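Local coordinates for protein putative Acetyltransferase from the GNAT family (Novosphingobium aromaticivorans DSM 12444, PDB 3EC4) that probably works as an acyltransferase of the GNAT family, transferring an acyl group from a coenzyme A thioester to an acceptor that is not known, at residues T107-P110 with E111-A114; P167-R170 with G171-L174. All coordinates share one frame; numbering follows the deposited sequence.

Contact 1 of 2, residues T107-P110 with E111-A114; sequences TDVP and EMTA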
# COMPACT_ATOMS: atom_id res chain seq x y z
N THR A 107 -9.99 -15.53 -10.18
CA THR A 107 -9.51 -16.90 -10.22
C THR A 107 -8.09 -17.05 -9.66
O THR A 107 -7.72 -18.13 -9.23
CB THR A 107 -9.61 -17.54 -11.63
OG1 THR A 107 -8.78 -16.84 -12.58
CG2 THR A 107 -11.05 -17.58 -12.14
N ASP A 108 -7.30 -15.98 -9.66
CA ASP A 108 -5.93 -15.99 -9.16
C ASP A 108 -5.80 -15.76 -7.66
O ASP A 108 -4.69 -15.85 -7.10
CB ASP A 108 -5.10 -14.92 -9.90
CG ASP A 108 -5.17 -15.08 -11.39
OD1 ASP A 108 -4.59 -16.06 -11.90
OD2 ASP A 108 -5.80 -14.23 -12.05
N VAL A 109 -6.92 -15.49 -7.01
CA VAL A 109 -6.87 -15.05 -5.60
C VAL A 109 -6.20 -16.06 -4.66
O VAL A 109 -5.34 -15.65 -3.88
CB VAL A 109 -8.24 -14.58 -5.13
CG1 VAL A 109 -8.24 -14.37 -3.58
CG2 VAL A 109 -8.64 -13.28 -5.90
N PRO A 110 -6.52 -17.36 -4.76
CA PRO A 110 -5.77 -18.35 -3.92
C PRO A 110 -4.24 -18.27 -4.06
O PRO A 110 -3.50 -18.25 -3.04
CB PRO A 110 -6.29 -19.69 -4.45
CG PRO A 110 -7.69 -19.37 -4.87
CD PRO A 110 -7.56 -18.05 -5.55
N GLU A 111 -3.77 -18.21 -5.30
CA GLU A 111 -2.34 -18.11 -5.56
C GLU A 111 -1.74 -16.78 -5.14
O GLU A 111 -0.58 -16.76 -4.70
CB GLU A 111 -2.05 -18.36 -7.03
CG GLU A 111 -2.19 -19.80 -7.39
CD GLU A 111 -2.13 -20.04 -8.88
OE1 GLU A 111 -3.16 -19.75 -9.58
OE2 GLU A 111 -1.06 -20.53 -9.33
N MSE A 112 -2.49 -15.68 -5.30
CA MSE A 112 -2.08 -14.35 -4.84
C MSE A 112 -1.96 -14.33 -3.33
O MSE A 112 -1.01 -13.81 -2.75
CB MSE A 112 -3.12 -13.32 -5.27
CG MSE A 112 -3.11 -13.05 -6.83
SE MSE A 112 -4.70 -12.02 -7.35
CE MSE A 112 -4.12 -10.30 -6.78
N THR A 113 -2.95 -14.92 -2.70
CA THR A 113 -2.93 -15.05 -1.24
C THR A 113 -1.74 -15.84 -0.70
O THR A 113 -1.10 -15.42 0.26
CB THR A 113 -4.26 -15.61 -0.77
OG1 THR A 113 -5.26 -14.60 -1.00
CG2 THR A 113 -4.18 -15.95 0.73
N ALA A 114 -1.44 -16.99 -1.28
CA ALA A 114 -0.28 -17.78 -0.86
C ALA A 114 1.00 -16.94 -0.99
O ALA A 114 1.82 -16.91 -0.08
CB ALA A 114 -0.12 -19.00 -1.66
O HOH W 1 -5.32 -19.15 -7.93

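Contact 2 of 2, residues P167-R170 with G171-L174; sequences PEYR and GRGL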
# COMPACT_ATOMS: atom_id res chain seq x y z
N PRO A 167 10.71 -16.32 -3.42
CA PRO A 167 12.17 -16.39 -3.37
C PRO A 167 12.80 -17.13 -4.53
O PRO A 167 13.79 -16.62 -5.09
CB PRO A 167 12.44 -17.11 -2.06
CG PRO A 167 11.31 -16.76 -1.21
CD PRO A 167 10.11 -16.70 -2.14
N GLU A 168 12.21 -18.25 -4.94
CA GLU A 168 12.77 -19.03 -6.03
C GLU A 168 12.74 -18.34 -7.40
O GLU A 168 13.43 -18.80 -8.34
CB GLU A 168 12.13 -20.43 -6.12
CG GLU A 168 10.63 -20.44 -6.31
CD GLU A 168 9.83 -20.52 -5.03
OE1 GLU A 168 10.22 -19.87 -4.01
OE2 GLU A 168 8.75 -21.17 -5.07
N TYR A 169 11.95 -17.27 -7.54
CA TYR A 169 11.93 -16.48 -8.79
C TYR A 169 12.56 -15.09 -8.67
O TYR A 169 12.39 -14.23 -9.58
CB TYR A 169 10.50 -16.33 -9.31
CG TYR A 169 9.82 -17.66 -9.45
CD1 TYR A 169 10.29 -18.63 -10.34
CD2 TYR A 169 8.71 -17.95 -8.68
CE1 TYR A 169 9.65 -19.87 -10.43
CE2 TYR A 169 8.06 -19.18 -8.78
CZ TYR A 169 8.53 -20.13 -9.64
OH TYR A 169 7.86 -21.32 -9.69
N ARG A 170 13.26 -14.85 -7.59
CA ARG A 170 13.92 -13.57 -7.37
C ARG A 170 15.19 -13.46 -8.21
O ARG A 170 15.70 -14.45 -8.75
CB ARG A 170 14.18 -13.32 -5.90
CG ARG A 170 12.90 -12.97 -5.21
CD ARG A 170 13.09 -12.76 -3.76
NE ARG A 170 11.79 -12.69 -3.10
CZ ARG A 170 11.60 -12.75 -1.79
NH1 ARG A 170 12.63 -12.87 -0.96
NH2 ARG A 170 10.37 -12.70 -1.29
N GLY A 171 15.64 -12.22 -8.39
CA GLY A 171 16.83 -11.95 -9.16
C GLY A 171 16.65 -12.11 -10.64
O GLY A 171 17.65 -12.22 -11.36
N ARG A 172 15.39 -12.09 -11.13
CA ARG A 172 15.12 -12.18 -12.58
C ARG A 172 14.48 -10.91 -13.18
O ARG A 172 14.06 -10.92 -14.31
CB ARG A 172 14.14 -13.31 -12.88
CG ARG A 172 14.56 -14.62 -12.31
CD ARG A 172 13.71 -15.72 -12.90
NE ARG A 172 13.89 -16.92 -12.09
CZ ARG A 172 13.50 -18.13 -12.46
NH1 ARG A 172 12.93 -18.33 -13.64
NH2 ARG A 172 13.69 -19.15 -11.63
N GLY A 173 14.38 -9.85 -12.40
CA GLY A 173 13.80 -8.59 -12.90
C GLY A 173 12.29 -8.53 -12.92
O GLY A 173 11.69 -7.66 -13.57
N LEU A 174 11.65 -9.41 -12.19
CA LEU A 174 10.17 -9.48 -12.27
C LEU A 174 9.51 -8.27 -11.65
O LEU A 174 8.56 -7.70 -12.25
CB LEU A 174 9.62 -10.76 -11.68
CG LEU A 174 10.16 -12.01 -12.39
CD1 LEU A 174 9.52 -13.27 -11.80
CD2 LEU A 174 10.00 -11.90 -13.89
O HOH W 2 15.41 -17.12 -9.56
O HOH W 3 12.80 -11.64 -10.11

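Contact 1 of 2, residues T107-P110 with E111-A114
E111 packs its CB 3.6 Å from D108 O at the start of helix 109-118, and the two carboxylates come near each other, D108 OD1 4.6 Å from E111 OE1. R138 forms a salt bridge with each, through D108 OD1 and E111 OE2, and probably offsets their repulsion; D108 OD2 also accepts from the backbone N of G105. The E111 chain runs extended beyond CG (chi2 170°), and OE1 takes a hydrogen bond from a water 2.8 Å away. The same water accepts from E111 N and donates to T107 O, 2.9 Å away, and so ties the side chain to its own backbone and to the preceding turn.

P110 adds a rigid ring where the first turn of helices generally tolerates the lack of an N-H. A114 N donates to P110 O at 3.0 Å, tilted 23° from the carbonyl plane. On the inner side, selenomethionine M112 bends at chi3 (78°) and lays SE alongside D108 CB at 3.9 Å, before leading off to L104, W124, W129 and strand 142-149. The backbone bonds M112 N to D108 O and T113 N to V109 O, each 2.8 Å, complete the turn. Hydrogen-bonded i to i+4, with acidic side chains and a proline near its beginning, the segment is typical of a helix N-terminus, here that of a helix packed on the GNAT sheet.

Contact 2 of 2, residues P167-R170 with G171-L174
R172 reaches back over the turn to Y169 and E168, its chain extended from CG to NE (chi2 -168°). Direct polar contact is slight: R172 NH2 gives E168 O a weak hydrogen bond of 3.3 Å, bent to 139° at the hydrogen.

One water accepts from R172 NE, in the guanidinium plane, and donates to E168 O and to R170 O. A second donates to Y169 O at 2.7 Å and accepts from R172 N and, at longer range, L174 N, and so bridges that carbonyl to both amides.

The flat groups meet edge to face, with planes 73° apart. Y169 CD1 sits over one face of the guanidinium, 3.7 Å from R172 NH2, while that nitrogen lies at the rim of the ring near its plane.

Apolar contact is limited to L174 CD1 against Y169 CB at 4.1 Å, both side chains continuing onto strands 134-139 and 142-149. R170 sets out away from 171-174, and its NH2 donates to T165 O.

G171 and G173 both have positive phi, and G173 is the N-cap of helix 174-188. Sequence and position match the R-x-x-G-x-G/A loop that in GNAT relatives holds the coenzyme A pyrophosphate by backbone N-H groups. The direct bond being weak, two waters do most of the joining of carbonyls to amides, and the glycines allow a backbone path consistent with a loop that presents N-H groups.

How the contacts relate
Contact 1 comes first along the chain, on helix 109-118, and contact 2 follows in the loop between strand 157-165 and helix 174-188. Their centres lie about 18 Å apart and their nearest atoms about 9 Å, so they do not touch. What joins them is the mixed sheet: strand 134-139 supplies R138 to contact 1 and I139 to contact 2, and strand 142-149 receives side chains from both. All four segments belong to the acetyltransferase domain. Two helix beginnings are thus set against neighbouring strands of one GNAT sheet, and the loop leading into the later helix probably faces the cofactor, as in relatives.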